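Local coordinates for protein probable TonB-dependent receptor (Pseudomonas aeruginosa, PDB 4K3F) that probably binds methionine in the periplasm as the lipid-anchored substrate-binding component of an ABC-type methionine uptake system, at residues E3-V7 with D210-L215. Numbering follows the deposited sequence.
Sequences ESLTV and DAMQKL
Leu5 spreads its two methyls over the flank of helix 210-215 and divides the work between them. Its CB points to the helix, and chi1 of -178° sets CG anti to the backbone N and beside the carbonyl carbon, from where the methyls reach different partners: CD1 meets the methyl CE of selenomethionine Met212 at 3.7 Å, whereas CD2 lies between Ala211 and Leu215, a turn apart, 3.7 Å from Leu215 CD2 and close to Ala211 O, a carbonyl already bonded by Leu215 N. Met212 crosses Leu5 at about a right angle; its CB does not aim at the strand, but bends at chi2 and chi3 swing the end of the chain back to it. Ala211 does face the strand, and its short side chain lets Leu5 and Glu3 come close to the helix backbone. Farther along, Val7 CG2 rests on Leu215 CD2 at 4.0 Å, and Leu215 also packs on Val21 and Leu25 of helix 11-26. This is the alpha/beta packing of one lobe of a periplasmic-binding-protein fold: strand 3-9 runs inside a mixed sheet, with helix 210-218 against one face, Glu3, Leu5 and Val7 pointing to it and Ser4 turned away. At the N-terminal end of the strand the contact becomes polar. Here Glu3 reaches across Asp210, their carboxylate planes 63° apart, bringing Glu3 OE1 within 2.8 Å of Asp210 OD2. Lys214, one turn on, donates from NZ to the syn lone pair of that same OD2 in a 2.8 Å salt bridge; its long extended chain also lets NZ bond the carbonyl O of Glu28, and its charge, 4.2 Å from Glu3 OE1 and too far for a salt bridge, probably offsets part of any repulsion between the two acids.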
loop_
_atom_site.group_PDB
_atom_site.type_symbol
_atom_site.label_atom_id
_atom_site.label_comp_id
_atom_site.label_asym_id
_atom_site.label_seq_id
_atom_site.Cartn_x
_atom_site.Cartn_y
_atom_site.Cartn_z
ATOM N N GLU A 3 -16.680 -23.748 -2.627
ATOM C CA GLU A 3 -15.225 -23.828 -2.500
ATOM C C GLU A 3 -14.795 -22.795 -1.420
ATOM O O GLU A 3 -15.157 -21.628 -1.499
ATOM C CB GLU A 3 -14.500 -23.502 -3.814
ATOM C CG GLU A 3 -14.622 -24.535 -4.964
ATOM C CD GLU A 3 -14.410 -24.017 -6.409
ATOM O OE1 GLU A 3 -14.543 -22.802 -6.722
ATOM O OE2 GLU A 3 -14.145 -24.870 -7.287
ATOM N N SER A 4 -14.037 -23.222 -0.433
ATOM C CA SER A 4 -13.463 -22.331 0.573
ATOM C C SER A 4 -12.306 -21.519 0.013
ATOM O O SER A 4 -11.430 -22.069 -0.654
ATOM C CB SER A 4 -12.917 -23.168 1.729
ATOM O OG SER A 4 -12.348 -22.350 2.731
ATOM N N LEU A 5 -12.231 -20.242 0.374
ATOM C CA LEU A 5 -11.109 -19.380 -0.074
ATOM C C LEU A 5 -10.793 -18.426 1.040
ATOM O O LEU A 5 -11.586 -17.568 1.361
ATOM C CB LEU A 5 -11.444 -18.643 -1.378
ATOM C CG LEU A 5 -10.364 -17.759 -1.962
ATOM C CD1 LEU A 5 -9.144 -18.585 -2.311
ATOM C CD2 LEU A 5 -10.925 -17.070 -3.203
ATOM N N THR A 6 -9.642 -18.597 1.681
ATOM C CA THR A 6 -9.317 -17.773 2.833
ATOM C C THR A 6 -8.298 -16.695 2.413
ATOM O O THR A 6 -7.322 -17.005 1.761
ATOM C CB THR A 6 -8.744 -18.628 3.985
ATOM O OG1 THR A 6 -7.649 -19.403 3.501
ATOM C CG2 THR A 6 -9.824 -19.542 4.552
ATOM N N VAL A 7 -8.545 -15.438 2.797
ATOM C CA VAL A 7 -7.763 -14.274 2.325
ATOM C C VAL A 7 -7.408 -13.353 3.489
ATOM O O VAL A 7 -8.306 -12.874 4.209
ATOM C CB VAL A 7 -8.526 -13.457 1.259
ATOM C CG1 VAL A 7 -7.646 -12.378 0.683
ATOM C CG2 VAL A 7 -8.976 -14.354 0.130
ATOM N N ASP A 210 -9.923 -22.539 -9.732
ATOM C CA ASP A 210 -11.232 -21.978 -10.055
ATOM C C ASP A 210 -11.628 -20.851 -9.092
ATOM O O ASP A 210 -12.055 -19.776 -9.508
ATOM C CB ASP A 210 -12.281 -23.090 -10.046
ATOM C CG ASP A 210 -13.676 -22.577 -10.384
ATOM O OD1 ASP A 210 -13.887 -22.239 -11.539
ATOM O OD2 ASP A 210 -14.527 -22.491 -9.473
ATOM N N ALA A 211 -11.515 -21.086 -7.801
ATOM C CA ALA A 211 -11.956 -20.105 -6.819
ATOM C C ALA A 211 -11.120 -18.845 -6.885
ATOM O O ALA A 211 -11.657 -17.712 -6.808
ATOM C CB ALA A 211 -11.851 -20.693 -5.425
HETATM N N MSE A 212 -9.792 -19.025 -7.034
HETATM C CA MSE A 212 -8.922 -17.865 -7.134
HETATM C C MSE A 212 -9.281 -17.024 -8.342
HETATM O O MSE A 212 -9.274 -15.777 -8.283
HETATM C CB MSE A 212 -7.457 -18.272 -7.141
HETATM C CG MSE A 212 -6.496 -17.122 -6.828
HETATM SE SE MSE A 212 -6.556 -16.530 -4.959
HETATM C CE MSE A 212 -5.944 -18.240 -4.230
ATOM N N GLN A 213 -9.572 -17.675 -9.462
ATOM C CA GLN A 213 -9.890 -16.946 -10.674
ATOM C C GLN A 213 -11.196 -16.182 -10.521
ATOM O O GLN A 213 -11.309 -15.060 -11.044
ATOM C CB GLN A 213 -10.029 -17.873 -11.884
ATOM C CG GLN A 213 -8.748 -18.555 -12.359
ATOM C CD GLN A 213 -8.998 -19.539 -13.555
ATOM O OE1 GLN A 213 -10.117 -20.047 -13.790
ATOM N NE2 GLN A 213 -7.944 -19.787 -14.313
ATOM N N LYS A 214 -12.174 -16.791 -9.859
ATOM C CA LYS A 214 -13.469 -16.109 -9.642
ATOM C C LYS A 214 -13.231 -14.883 -8.776
ATOM O O LYS A 214 -13.787 -13.837 -9.068
ATOM C CB LYS A 214 -14.435 -17.052 -8.998
ATOM C CG LYS A 214 -14.984 -18.075 -9.974
ATOM C CD LYS A 214 -15.796 -19.153 -9.310
ATOM C CE LYS A 214 -16.507 -20.026 -10.352
ATOM N NZ LYS A 214 -17.042 -21.209 -9.654
ATOM N N LEU A 215 -12.427 -15.000 -7.711
ATOM C CA LEU A 215 -12.120 -13.804 -6.902
ATOM C C LEU A 215 -11.449 -12.723 -7.715
ATOM O O LEU A 215 -11.831 -11.558 -7.637
ATOM C CB LEU A 215 -11.256 -14.147 -5.688
ATOM C CG LEU A 215 -10.808 -12.971 -4.777
ATOM C CD1 LEU A 215 -11.935 -12.138 -4.202
ATOM C CD2 LEU A 215 -9.952 -13.479 -3.623
#